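Local coordinates for protein putative trimethylamine methyltransferase (Rhizobium meliloti, PDB 4YYC) that probably acts as a methyltransferase of the trimethylamine methyltransferase family and was crystallised with an unidentified ligand, at residues 139-144 with 178-183; 156-161 with 182-187; 160-165 with 197-202. One frame throughout, in Å; residues are numbered along the deposited sequence. Where two conformers were deposited one is given.

Interaction 1 of 3, residues 139-144 with 178-183; sequences PVYGPP and GGTVCE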
ATOM      1  N   PRO A 139       9.741  -3.120  16.539  1.00 13.58           N
ATOM      2  CA  PRO A 139       9.200  -4.468  16.255  1.00 13.34           C
ATOM      3  C   PRO A 139       7.815  -4.781  16.795  1.00 12.92           C
ATOM      4  O   PRO A 139       7.207  -4.035  17.582  1.00 12.90           O
ATOM      5  CB  PRO A 139      10.240  -5.413  16.880  1.00 13.86           C
ATOM      6  CG  PRO A 139      11.463  -4.569  17.128  1.00 14.40           C
ATOM      7  CD  PRO A 139      10.986  -3.175  17.306  1.00 14.09           C
ATOM      8  N   VAL A 140       7.305  -5.900  16.301  1.00 12.86           N
ATOM      9  CA  VAL A 140       6.215  -6.640  16.951  1.00 12.83           C
ATOM     10  C   VAL A 140       6.291  -6.591  18.473  1.00 12.89           C
ATOM     11  O   VAL A 140       7.368  -6.689  19.059  1.00 13.27           O
ATOM     12  CB  VAL A 140       6.160  -8.074  16.427  1.00 13.04           C
ATOM     13  CG1 VAL A 140       7.458  -8.824  16.722  1.00 13.21           C
ATOM     14  CG2 VAL A 140       4.916  -8.821  16.920  1.00 13.42           C
ATOM     15  N   TYR A 141       5.121  -6.487  19.098  1.00 12.41           N
ATOM     16  CA  TYR A 141       5.006  -6.444  20.567  1.00 12.75           C
ATOM     17  C   TYR A 141       3.848  -7.345  20.998  1.00 12.86           C
ATOM     18  O   TYR A 141       2.723  -7.238  20.491  1.00 13.35           O
ATOM     19  CB  TYR A 141       4.725  -4.990  20.944  1.00 12.96           C
ATOM     20  CG  TYR A 141       4.685  -4.638  22.418  1.00 13.43           C
ATOM     21  CD1 TYR A 141       3.630  -5.063  23.215  1.00 13.79           C
ATOM     22  CD2 TYR A 141       5.660  -3.815  22.962  1.00 13.48           C
ATOM     23  CE1 TYR A 141       3.554  -4.721  24.559  1.00 14.06           C
ATOM     24  CE2 TYR A 141       5.577  -3.457  24.299  1.00 13.84           C
ATOM     25  CZ  TYR A 141       4.533  -3.901  25.083  1.00 14.39           C
ATOM     26  OH  TYR A 141       4.466  -3.561  26.439  1.00 15.30           O
ATOM     27  N   GLY A 142       4.122  -8.230  21.945  1.00 13.20           N
ATOM     28  CA  GLY A 142       3.100  -9.040  22.602  1.00 13.29           C
ATOM     29  C   GLY A 142       2.998 -10.538  22.372  1.00 13.71           C
ATOM     30  O   GLY A 142       2.514 -11.226  23.256  1.00 14.24           O
ATOM     31  N   PRO A 143       3.427 -11.089  21.201  1.00 13.23           N
ATOM     32  CA  PRO A 143       3.050 -12.495  20.990  1.00 13.65           C
ATOM     33  C   PRO A 143       3.612 -13.503  22.004  1.00 14.03           C
ATOM     34  O   PRO A 143       4.788 -13.494  22.327  1.00 14.43           O
ATOM     35  CB  PRO A 143       3.649 -12.790  19.610  1.00 13.46           C
ATOM     36  CG  PRO A 143       3.513 -11.487  18.914  1.00 13.22           C
ATOM     37  CD  PRO A 143       3.866 -10.468  19.943  1.00 13.47           C
ATOM     38  N   PRO A 144       2.788 -14.466  22.411  1.00 14.48           N
ATOM     39  CA  PRO A 144       3.283 -15.536  23.269  1.00 15.12           C
ATOM     40  C   PRO A 144       3.855 -16.710  22.509  1.00 14.85           C
ATOM     41  O   PRO A 144       4.486 -17.569  23.107  1.00 15.26           O
ATOM     42  CB  PRO A 144       2.032 -15.960  24.032  1.00 15.55           C
ATOM     43  CG  PRO A 144       0.905 -15.624  23.163  1.00 15.86           C
ATOM     44  CD  PRO A 144       1.318 -14.371  22.451  1.00 14.92           C
ATOM     45  N   GLY A 178      12.424  -1.978  20.475  1.00 15.38           N
ATOM     46  CA  GLY A 178      11.099  -2.446  20.886  1.00 15.30           C
ATOM     47  C   GLY A 178      10.975  -2.738  22.389  1.00 15.12           C
ATOM     48  O   GLY A 178      11.723  -2.226  23.195  1.00 15.18           O
ATOM     49  N   GLY A 179       9.956  -3.542  22.689  1.00 14.81           N
ATOM     50  CA  GLY A 179       9.586  -3.873  24.032  1.00 15.44           C
ATOM     51  C   GLY A 179       9.404  -5.364  24.153  1.00 15.46           C
ATOM     52  O   GLY A 179      10.367  -6.119  24.111  1.00 15.96           O
ATOM     53  N   THR A 180       8.174  -5.812  24.249  1.00 15.14           N
ATOM     54  CA  THR A 180       7.860  -7.235  24.415  1.00 15.36           C
ATOM     55  C   THR A 180       7.868  -7.890  23.022  1.00 14.99           C
ATOM     56  O   THR A 180       6.840  -8.247  22.468  1.00 14.89           O
ATOM     57  CB  THR A 180       6.494  -7.368  25.075  1.00 16.05           C
ATOM     58  OG1 THR A 180       6.508  -6.651  26.313  1.00 17.05           O
ATOM     59  CG2 THR A 180       6.089  -8.797  25.306  1.00 16.45           C
ATOM     60  N   VAL A 181       9.063  -8.089  22.478  1.00 14.56           N
ATOM     61  CA  VAL A 181       9.184  -8.610  21.106  1.00 14.72           C
ATOM     62  C   VAL A 181       8.558  -9.994  20.998  1.00 15.08           C
ATOM     63  O   VAL A 181       8.040 -10.363  19.944  1.00 15.92           O
ATOM     64  CB  VAL A 181      10.623  -8.550  20.576  1.00 14.42           C
ATOM     65  CG1 VAL A 181      11.087  -7.110  20.499  1.00 14.40           C
ATOM     66  CG2 VAL A 181      11.627  -9.367  21.416  1.00 14.87           C
ATOM     67  N   CYS A 182       8.604 -10.729  22.105  1.00 15.48           N
ATOM     68  CA  CYS A 182       7.740 -11.879  22.352  1.00 16.04           C
ATOM     69  C   CYS A 182       7.650 -12.045  23.857  1.00 16.61           C
ATOM     70  O   CYS A 182       8.350 -11.370  24.578  1.00 16.30           O
ATOM     71  CB  CYS A 182       8.255 -13.124  21.649  1.00 16.56           C
ATOM     72  SG  CYS A 182       9.940 -13.627  22.100  1.00 18.17           S
ATOM     73  N   GLU A 183       6.771 -12.904  24.313  1.00 16.94           N
ATOM     74  CA  GLU A 183       6.600 -13.153  25.737  1.00 18.83           C
ATOM     75  C   GLU A 183       7.385 -14.403  26.107  1.00 18.76           C
ATOM     76  O   GLU A 183       6.992 -15.509  25.711  1.00 19.55           O
ATOM     77  CB  GLU A 183       5.099 -13.363  25.990  1.00 20.94           C
ATOM     78  CG  GLU A 183       4.701 -13.466  27.446  1.00 24.19           C
ATOM     79  CD  GLU A 183       4.823 -12.153  28.190  1.00 26.85           C
ATOM     80  OE1 GLU A 183       4.490 -11.094  27.622  1.00 30.22           O
ATOM     81  OE2 GLU A 183       5.207 -12.180  29.382  1.00 29.76           O
TER
HETATM   82  O   HOH W   1       8.279  -4.357  20.339  1.00 15.18           O
HETATM   83  O   HOH W   2       2.229 -10.786  25.948  1.00 35.46           O
HETATM   84  O   HOH W   3       5.013 -17.360  25.790  1.00 20.41           O

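Interaction 2 of 3, residues 156-161 with 182-187; sequences ATIEDF and CEPVDI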
ATOM      1  N   ALA A 156       7.075 -18.890  22.849  1.00 15.83           N
ATOM      2  CA  ALA A 156       8.300 -18.104  22.781  1.00 15.65           C
ATOM      3  C   ALA A 156       9.139 -18.257  24.052  1.00 16.25           C
ATOM      4  O   ALA A 156       8.591 -18.460  25.121  1.00 16.60           O
ATOM      5  CB  ALA A 156       7.918 -16.648  22.640  1.00 15.58           C
ATOM      6  N   THR A 157      10.462 -18.129  23.890  1.00 16.22           N
ATOM      7  CA  THR A 157      11.421 -18.248  24.992  1.00 16.77           C
ATOM      8  C   THR A 157      12.291 -17.020  25.051  1.00 16.54           C
ATOM      9  O   THR A 157      12.281 -16.176  24.161  1.00 16.43           O
ATOM     10  CB  THR A 157      12.357 -19.437  24.763  1.00 17.33           C
ATOM     11  OG1 THR A 157      13.135 -19.207  23.581  1.00 17.95           O
ATOM     12  CG2 THR A 157      11.563 -20.732  24.633  1.00 17.79           C
ATOM     13  N   ILE A 158      13.081 -16.933  26.131  1.00 16.46           N
ATOM     14  CA  ILE A 158      14.052 -15.833  26.209  1.00 16.48           C
ATOM     15  C   ILE A 158      15.078 -15.890  25.094  1.00 16.80           C
ATOM     16  O   ILE A 158      15.574 -14.847  24.681  1.00 16.38           O
ATOM     17  CB  ILE A 158      14.681 -15.787  27.620  1.00 17.09           C
ATOM     18  CG1 ILE A 158      15.480 -14.503  27.822  1.00 17.68           C
ATOM     19  CG2 ILE A 158      15.510 -17.022  27.897  1.00 17.75           C
ATOM     20  CD1 ILE A 158      14.670 -13.232  27.845  1.00 17.67           C
ATOM     21  N   GLU A 159      15.452 -17.083  24.648  1.00 17.68           N
ATOM     22  CA  GLU A 159      16.342 -17.209  23.501  1.00 18.68           C
ATOM     23  C   GLU A 159      15.700 -16.548  22.258  1.00 17.38           C
ATOM     24  O   GLU A 159      16.363 -15.786  21.529  1.00 16.59           O
ATOM     25  CB  GLU A 159      16.702 -18.664  23.226  1.00 20.91           C
ATOM     26  CG  GLU A 159      17.687 -18.772  22.102  1.00 23.68           C
ATOM     27  CD  GLU A 159      18.235 -20.174  21.924  1.00 27.99           C
ATOM     28  OE1 GLU A 159      18.096 -21.056  22.829  1.00 33.23           O
ATOM     29  OE2 GLU A 159      18.771 -20.397  20.827  1.00 32.40           O
ATOM     30  N   ASP A 160      14.398 -16.789  22.025  1.00 16.52           N
ATOM     31  CA  ASP A 160      13.741 -16.111  20.925  1.00 16.04           C
ATOM     32  C   ASP A 160      13.709 -14.603  21.121  1.00 15.59           C
ATOM     33  O   ASP A 160      13.918 -13.829  20.172  1.00 15.51           O
ATOM     34  CB  ASP A 160      12.278 -16.566  20.760  1.00 16.22           C
ATOM     35  CG  ASP A 160      12.140 -18.003  20.451  1.00 16.85           C
ATOM     36  OD1 ASP A 160      12.752 -18.464  19.460  1.00 17.62           O
ATOM     37  OD2 ASP A 160      11.401 -18.680  21.198  1.00 17.53           O
ATOM     38  N   PHE A 161      13.411 -14.178  22.346  1.00 15.15           N
ATOM     39  CA  PHE A 161      13.402 -12.729  22.654  1.00 15.07           C
ATOM     40  C   PHE A 161      14.739 -12.107  22.245  1.00 15.35           C
ATOM     41  O   PHE A 161      14.827 -11.119  21.519  1.00 15.09           O
ATOM     42  CB  PHE A 161      13.160 -12.545  24.152  1.00 15.32           C
ATOM     43  CG  PHE A 161      12.832 -11.139  24.561  1.00 15.33           C
ATOM     44  CD1 PHE A 161      13.824 -10.156  24.725  1.00 15.51           C
ATOM     45  CD2 PHE A 161      11.515 -10.760  24.744  1.00 15.07           C
ATOM     46  CE1 PHE A 161      13.479  -8.860  25.065  1.00 15.54           C
ATOM     47  CE2 PHE A 161      11.183  -9.473  25.082  1.00 14.98           C
ATOM     48  CZ  PHE A 161      12.184  -8.518  25.241  1.00 15.04           C
ATOM     49  N   CYS A 182       8.604 -10.729  22.105  1.00 15.48           N
ATOM     50  CA  CYS A 182       7.740 -11.879  22.352  1.00 16.04           C
ATOM     51  C   CYS A 182       7.650 -12.045  23.857  1.00 16.61           C
ATOM     52  O   CYS A 182       8.350 -11.370  24.578  1.00 16.30           O
ATOM     53  CB  CYS A 182       8.255 -13.124  21.649  1.00 16.56           C
ATOM     54  SG  CYS A 182       9.940 -13.627  22.100  1.00 18.17           S
ATOM     55  N   GLU A 183       6.771 -12.904  24.313  1.00 16.94           N
ATOM     56  CA  GLU A 183       6.600 -13.153  25.737  1.00 18.83           C
ATOM     57  C   GLU A 183       7.385 -14.403  26.107  1.00 18.76           C
ATOM     58  O   GLU A 183       6.992 -15.509  25.711  1.00 19.55           O
ATOM     59  CB  GLU A 183       5.099 -13.363  25.990  1.00 20.94           C
ATOM     60  CG  GLU A 183       4.701 -13.466  27.446  1.00 24.19           C
ATOM     61  CD  GLU A 183       4.823 -12.153  28.190  1.00 26.85           C
ATOM     62  OE1 GLU A 183       4.490 -11.094  27.622  1.00 30.22           O
ATOM     63  OE2 GLU A 183       5.207 -12.180  29.382  1.00 29.76           O
ATOM     64  N   PRO A 184       8.486 -14.284  26.857  1.00 19.00           N
ATOM     65  CA  PRO A 184       9.316 -15.508  27.147  1.00 19.49           C
ATOM     66  C   PRO A 184       8.707 -16.424  28.190  1.00 19.81           C
ATOM     67  O   PRO A 184       8.563 -16.018  29.359  1.00 21.18           O
ATOM     68  CB  PRO A 184      10.650 -14.943  27.635  1.00 20.34           C
ATOM     69  CG  PRO A 184      10.323 -13.595  28.122  1.00 20.52           C
ATOM     70  CD  PRO A 184       9.143 -13.057  27.355  1.00 18.91           C
ATOM     71  N   VAL A 185       8.346 -17.627  27.791  1.00 19.33           N
ATOM     72  CA  VAL A 185       7.606 -18.516  28.675  1.00 20.32           C
ATOM     73  C   VAL A 185       8.492 -19.139  29.738  1.00 20.34           C
ATOM     74  O   VAL A 185       7.991 -19.661  30.759  1.00 21.64           O
ATOM     75  CB  VAL A 185       6.935 -19.615  27.841  1.00 21.00           C
ATOM     76  CG1 VAL A 185       7.927 -20.683  27.454  1.00 21.36           C
ATOM     77  CG2 VAL A 185       5.748 -20.210  28.565  1.00 22.07           C
ATOM     78  N   ASP A 186       9.796 -19.145  29.501  1.00 20.12           N
ATOM     79  CA  ASP A 186      10.734 -19.942  30.302  1.00 20.74           C
ATOM     80  C   ASP A 186      11.437 -19.154  31.422  1.00 21.26           C
ATOM     81  O   ASP A 186      12.401 -19.644  32.046  1.00 23.03           O
ATOM     82  CB  ASP A 186      11.721 -20.713  29.424  1.00 21.10           C
ATOM     83  CG  ASP A 186      12.544 -19.838  28.500  1.00 20.91           C
ATOM     84  OD1 ASP A 186      12.186 -18.664  28.233  1.00 19.88           O
ATOM     85  OD2 ASP A 186      13.537 -20.428  28.016  1.00 21.70           O
ATOM     86  N   ILE A 187      10.898 -17.977  31.744  1.00 20.42           N
ATOM     87  CA  ILE A 187      11.267 -17.225  32.916  1.00 20.40           C
ATOM     88  C   ILE A 187       9.957 -16.921  33.655  1.00 20.53           C
ATOM     89  O   ILE A 187       8.939 -16.558  33.049  1.00 20.26           O
ATOM     90  CB  ILE A 187      12.053 -15.937  32.583  1.00 20.41           C
ATOM     91  CG1 ILE A 187      13.305 -16.303  31.761  1.00 20.71           C
ATOM     92  CG2 ILE A 187      12.455 -15.235  33.846  1.00 20.54           C
ATOM     93  CD1 ILE A 187      14.056 -15.108  31.245  1.00 20.94           C
TER
HETATM   94  O   HOH W   4      15.464 -19.817  26.117  1.00 19.66           O

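Interaction 3 of 3, residues 160-165 with 197-202; sequences DFRNFV and VYSHIR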
ATOM      1  N   ASP A 160      14.398 -16.789  22.025  1.00 16.52           N
ATOM      2  CA  ASP A 160      13.741 -16.111  20.925  1.00 16.04           C
ATOM      3  C   ASP A 160      13.709 -14.603  21.121  1.00 15.59           C
ATOM      4  O   ASP A 160      13.918 -13.829  20.172  1.00 15.51           O
ATOM      5  CB  ASP A 160      12.278 -16.566  20.760  1.00 16.22           C
ATOM      6  CG  ASP A 160      12.140 -18.003  20.451  1.00 16.85           C
ATOM      7  OD1 ASP A 160      12.752 -18.464  19.460  1.00 17.62           O
ATOM      8  OD2 ASP A 160      11.401 -18.680  21.198  1.00 17.53           O
ATOM      9  N   PHE A 161      13.411 -14.178  22.346  1.00 15.15           N
ATOM     10  CA  PHE A 161      13.402 -12.729  22.654  1.00 15.07           C
ATOM     11  C   PHE A 161      14.739 -12.107  22.245  1.00 15.35           C
ATOM     12  O   PHE A 161      14.827 -11.119  21.519  1.00 15.09           O
ATOM     13  CB  PHE A 161      13.160 -12.545  24.152  1.00 15.32           C
ATOM     14  CG  PHE A 161      12.832 -11.139  24.561  1.00 15.33           C
ATOM     15  CD1 PHE A 161      13.824 -10.156  24.725  1.00 15.51           C
ATOM     16  CD2 PHE A 161      11.515 -10.760  24.744  1.00 15.07           C
ATOM     17  CE1 PHE A 161      13.479  -8.860  25.065  1.00 15.54           C
ATOM     18  CE2 PHE A 161      11.183  -9.473  25.082  1.00 14.98           C
ATOM     19  CZ  PHE A 161      12.184  -8.518  25.241  1.00 15.04           C
ATOM     20  N   ARG A 162      15.811 -12.743  22.686  1.00 16.01           N
ATOM     21  CA  ARG A 162      17.140 -12.258  22.336  1.00 16.57           C
ATOM     22  C   ARG A 162      17.369 -12.259  20.823  1.00 16.07           C
ATOM     23  O   ARG A 162      17.917 -11.289  20.284  1.00 15.81           O
ATOM     24  CB  ARG A 162      18.211 -13.065  23.039  1.00 18.26           C
ATOM     25  CG  ARG A 162      18.249 -12.743  24.513  1.00 20.15           C
ATOM     26  CD  ARG A 162      19.127 -13.719  25.231  1.00 22.26           C
ATOM     27  NE  ARG A 162      19.268 -13.371  26.623  1.00 24.49           N
ATOM     28  CZ  ARG A 162      20.061 -14.040  27.462  1.00 25.68           C
ATOM     29  NH1 ARG A 162      20.786 -15.108  27.056  1.00 27.35           N
ATOM     30  NH2 ARG A 162      20.146 -13.613  28.714  1.00 26.52           N
ATOM     31  N   ASN A 163      16.939 -13.314  20.144  1.00 15.81           N
ATOM     32  CA  ASN A 163      17.087 -13.350  18.695  1.00 15.75           C
ATOM     33  C   ASN A 163      16.373 -12.158  18.021  1.00 15.28           C
ATOM     34  O   ASN A 163      16.906 -11.585  17.067  1.00 15.49           O
ATOM     35  CB  ASN A 163      16.612 -14.657  18.107  1.00 16.38           C
ATOM     36  CG  ASN A 163      17.554 -15.800  18.370  1.00 17.41           C
ATOM     37  OD1 ASN A 163      18.736 -15.586  18.658  1.00 18.33           O
ATOM     38  ND2 ASN A 163      17.057 -17.021  18.257  1.00 18.13           N
ATOM     39  N   PHE A 164      15.171 -11.837  18.458  1.00 14.65           N
ATOM     40  CA  PHE A 164      14.440 -10.702  17.894  1.00 14.66           C
ATOM     41  C   PHE A 164      15.122  -9.389  18.205  1.00 14.73           C
ATOM     42  O   PHE A 164      15.151  -8.520  17.344  1.00 15.18           O
ATOM     43  CB  PHE A 164      12.970 -10.680  18.278  1.00 14.89           C
ATOM     44  CG  PHE A 164      12.126 -11.691  17.500  1.00 15.54           C
ATOM     45  CD1 PHE A 164      11.796 -11.466  16.169  1.00 16.18           C
ATOM     46  CD2 PHE A 164      11.610 -12.841  18.118  1.00 16.16           C
ATOM     47  CE1 PHE A 164      11.024 -12.381  15.459  1.00 16.51           C
ATOM     48  CE2 PHE A 164      10.856 -13.786  17.388  1.00 16.54           C
ATOM     49  CZ  PHE A 164      10.603 -13.553  16.056  1.00 16.84           C
ATOM     50  N   VAL A 165      15.673  -9.251  19.420  1.00 14.86           N
ATOM     51  CA  VAL A 165      16.445  -8.072  19.715  1.00 15.15           C
ATOM     52  C   VAL A 165      17.648  -7.954  18.774  1.00 15.51           C
ATOM     53  O   VAL A 165      17.940  -6.877  18.252  1.00 15.22           O
ATOM     54  CB  VAL A 165      16.848  -7.986  21.183  1.00 15.66           C
ATOM     55  CG1 VAL A 165      17.750  -6.793  21.418  1.00 16.14           C
ATOM     56  CG2 VAL A 165      15.597  -7.826  22.039  1.00 15.91           C
ATOM     57  N   VAL A 197      14.126  -6.325  29.735  1.00 17.07           N
ATOM     58  CA  VAL A 197      14.815  -5.028  29.647  1.00 17.20           C
ATOM     59  C   VAL A 197      16.334  -5.223  29.448  1.00 17.69           C
ATOM     60  O   VAL A 197      16.975  -4.572  28.610  1.00 17.60           O
ATOM     61  CB  VAL A 197      14.519  -4.129  30.867  1.00 17.85           C
ATOM     62  CG1 VAL A 197      15.413  -2.892  30.876  1.00 18.05           C
ATOM     63  CG2 VAL A 197      13.027  -3.774  30.904  1.00 17.72           C
ATOM     64  N   TYR A 198      16.921  -6.124  30.214  1.00 18.01           N
ATOM     65  CA  TYR A 198      18.348  -6.391  30.091  1.00 18.62           C
ATOM     66  C   TYR A 198      18.721  -6.754  28.661  1.00 18.43           C
ATOM     67  O   TYR A 198      19.763  -6.316  28.148  1.00 18.60           O
ATOM     68  CB  TYR A 198      18.786  -7.510  31.019  1.00 19.29           C
ATOM     69  CG  TYR A 198      20.279  -7.818  30.903  1.00 20.18           C
ATOM     70  CD1 TYR A 198      21.230  -6.999  31.523  1.00 21.24           C
ATOM     71  CD2 TYR A 198      20.732  -8.876  30.163  1.00 20.56           C
ATOM     72  CE1 TYR A 198      22.599  -7.285  31.444  1.00 21.90           C
ATOM     73  CE2 TYR A 198      22.085  -9.162  30.041  1.00 21.62           C
ATOM     74  CZ  TYR A 198      23.025  -8.360  30.674  1.00 22.12           C
ATOM     75  OH  TYR A 198      24.361  -8.682  30.521  1.00 23.19           O
ATOM     76  N   SER A 199      17.875  -7.553  28.016  1.00 18.15           N
ATOM     77  CA  SER A 199      18.154  -7.993  26.628  1.00 18.67           C
ATOM     78  C   SER A 199      18.259  -6.814  25.663  1.00 17.70           C
ATOM     79  O   SER A 199      19.126  -6.783  24.800  1.00 17.49           O
ATOM     80  CB  SER A 199      17.083  -8.991  26.154  1.00 19.37           C
ATOM     81  OG  SER A 199      17.159 -10.144  26.941  1.00 22.33           O
ATOM     82  N   HIS A 200      17.384  -5.817  25.814  1.00 16.85           N
ATOM     83  CA  HIS A 200      17.446  -4.599  25.004  1.00 17.07           C
ATOM     84  C   HIS A 200      18.728  -3.803  25.232  1.00 17.82           C
ATOM     85  O   HIS A 200      19.152  -3.066  24.361  1.00 18.87           O
ATOM     86  CB  HIS A 200      16.225  -3.712  25.246  1.00 16.96           C
ATOM     87  CG  HIS A 200      14.944  -4.287  24.698  1.00 16.48           C
ATOM     88  ND1 HIS A 200      14.713  -4.407  23.345  1.00 16.39           N
ATOM     89  CD2 HIS A 200      13.838  -4.773  25.307  1.00 16.52           C
ATOM     90  CE1 HIS A 200      13.524  -4.937  23.149  1.00 16.45           C
ATOM     91  NE2 HIS A 200      12.967  -5.163  24.322  1.00 16.38           N
ATOM     92  N   ILE A 201      19.336  -3.952  26.400  1.00 17.83           N
ATOM     93  CA  ILE A 201      20.575  -3.232  26.709  1.00 18.44           C
ATOM     94  C   ILE A 201      21.785  -3.999  26.244  1.00 19.11           C
ATOM     95  O   ILE A 201      22.712  -3.388  25.688  1.00 19.47           O
ATOM     96  CB  ILE A 201      20.653  -2.894  28.217  1.00 18.80           C
ATOM     97  CG1 ILE A 201      19.450  -2.063  28.631  1.00 18.55           C
ATOM     98  CG2 ILE A 201      21.970  -2.196  28.525  1.00 19.55           C
ATOM     99  CD1 ILE A 201      19.210  -1.947  30.119  1.00 19.05           C
ATOM    100  N   ARG A 202      21.784  -5.307  26.499  1.00 19.71           N
ATOM    101  CA  ARG A 202      22.960  -6.161  26.221  0.50 20.71           C
ATOM    102  C   ARG A 202      23.116  -6.422  24.715  1.00 20.72           C
ATOM    103  O   ARG A 202      24.239  -6.439  24.204  1.00 21.75           O
ATOM    104  CB  ARG A 202      22.834  -7.476  27.012  0.50 21.43           C
ATOM    105  CG  ARG A 202      23.956  -8.512  26.860  0.50 22.62           C
ATOM    106  CD  ARG A 202      25.345  -8.000  27.245  0.50 23.73           C
ATOM    107  NE  ARG A 202      25.818  -7.163  26.173  0.50 24.44           N
ATOM    108  CZ  ARG A 202      27.040  -6.720  25.973  0.50 25.37           C
ATOM    109  NH1 ARG A 202      28.068  -7.088  26.740  0.50 26.29           N
ATOM    110  NH2 ARG A 202      27.190  -5.930  24.911  0.50 25.22           N
TER

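Interaction 1 of 3, residues 139-144 with 178-183
Tyr141 carries its CG anti to the backbone N (chi1 -175°), which swings the ring across Thr180, and Thr180 answers with CG2 anti to its own N and OG1 beside that N (chi1 -56°). CB of Thr180 thereby comes to sit over the middle of the ring, 3.9 Å from the Tyr141 centroid and only 6° off the normal, a CH-pi contact. OG1 lies over the same ring, 3.6 Å from Tyr141 CZ, while CG2 turns back toward the backbone of Gly142. Thr180 is the centre of an inverse gamma turn, and its carbonyl turns toward segment 139-144: Gly142 N donates to Thr180 O at 2.8 Å, nearly straight and in the carbonyl plane. The same oxygen also receives a CA-H...O contact from Tyr141 CA. Further along, Glu183 N donates to Pro143 O at 2.9 Å, with the donor tilted from the carbonyl plane. Three waters fill in the pairing: water 1 joins Val140 O to Gly179 N, water 2 gives protons to Gly142 O and Glu183 OE1, and water 3 ties Pro144 O to Glu183 O. The other carboxylate oxygen, Glu183 OE2, forms a salt bridge with Arg192. At Gly178 and Gly179 the facing segment comes so close that a CB would run into Pro139 CD at the first and Tyr141 CE2 at the second. The Tyr141 side chain lies about 4 Å from the bound unknown ligand, so this loop pair borders the ligand site. Around it, Val181 packs on Phe161 and Phe164 of helix 158-170, Pro139 on Ala168 of the same helix, and Val140 and Pro143 against Ser402 of strand 401-403.

Interaction 2 of 3, residues 156-161 with 182-187
Ala156 and Val185 make the first bond: Val185 N donates to Ala156 O at 2.8 Å, and CG1 of Val185 packs against that same oxygen. Two residues on, Ile158 N at the start of the helix gives its proton to Asp186 OD1 at 2.9 Å, on the syn lone pair of the carboxylate; the other oxygen, OD2, takes a proton from water 4, which in turn accepts from Glu159 N. Among the apolar contacts, the methyl of Ala156 meets Cys182 SG at 3.7 Å, and CB of Ile158 touches Ile187 CD1 and Pro184 CB. Cys182 O reaches the edge of the Phe161 ring in its plane, 3.2 Å from CD2, with no polar partner for this buried oxygen. In the second shell, Thr157 OG1 stands between the backbone N and the carbonyl carbon (chi1 64°), where it accepts from Asp160 N at 3.1 Å. Asp160 OD2 takes Thr157 N in return, through its anti lone pair, and also pairs with Arg154, while OD1 is hydrogen-bonded to Tyr404 OH. A valine in place of Thr157 would probably leave Asp160 N without its acceptor and weaken the helix start that presents Ile158 N to Asp186. Thr157 and Asp160 form a capping box at the N-terminus of helix 158-170, and the type I beta turn from Pro184 to Ile187 carries the Asp186 carboxylate that takes Ile158 N.

Interaction 3 of 3, residues 160-165 with 197-202
Phe161 and Val165, one turn apart on helix 158-170, pack against Ser199 and His200 of helix 192-202 in a helix-helix pair whose short segments run in broadly the same direction, at 37°, with axes 9.6 Å apart. From CB, the side chain of Phe161 leaves with CG anti to the backbone N (chi1 -167°), which carries the ring across to the second helix. CD1 then meets Ser199 CB at 3.7 Å, with that carbon close to the ring plane. CE1 touches both Ser199 CB and His200 NE2, and at the tip CZ comes to 3.6 Å from His200 NE2. The two rings form an offset edge-to-face pair: the edge of Phe161 points toward the face of His200, with centroids 5.4 Å apart and planes at 75°. His200 ND1 is hydrogen-bonded to Ser177 OG and NE2 to Gly179 O, two bonds that hold the imidazole against turning. Val165 uses its two methyls separately, CG1 toward the carbonyl oxygen of Ser199 and CG2 toward the imidazole. Away from the contact, Val197 and Ile201 pack on Phe208, helix 215-229 covers Val197, Tyr198 and Ile201, and helix 503-518 meets Tyr198 and Ile201. Ser199 OG is hydrogen-bonded to Asp195 O of its own helix; it lies at the edge of the Arg162 guanidinium, near its plane, and Arg162 CG approaches Ser199 OG to 3.7 Å.

In the fold
Helix 158-170 and the loop leading to helix 192-202 tie the three contacts together, their centres about 10 Å apart in every pairing. Interactions 1 and 2 share Cys182 and Glu183, and Pro144 O lies 2.9 Å from Ala156 N, a probable hydrogen bond between them. Interactions 2 and 3 share Asp160 and Phe161, and Phe161 also reaches interaction 1: its CD2 packs 3.6 Å from Val181 CG2. Interaction 3 meets interaction 1 through His200 NE2, 2.8 Å from Gly179 O. They differ in distance from the unknown ligand: about 4 Å for the Tyr141 side chain, about 8 Å for that of Glu183 and about 12 Å for that of Phe161.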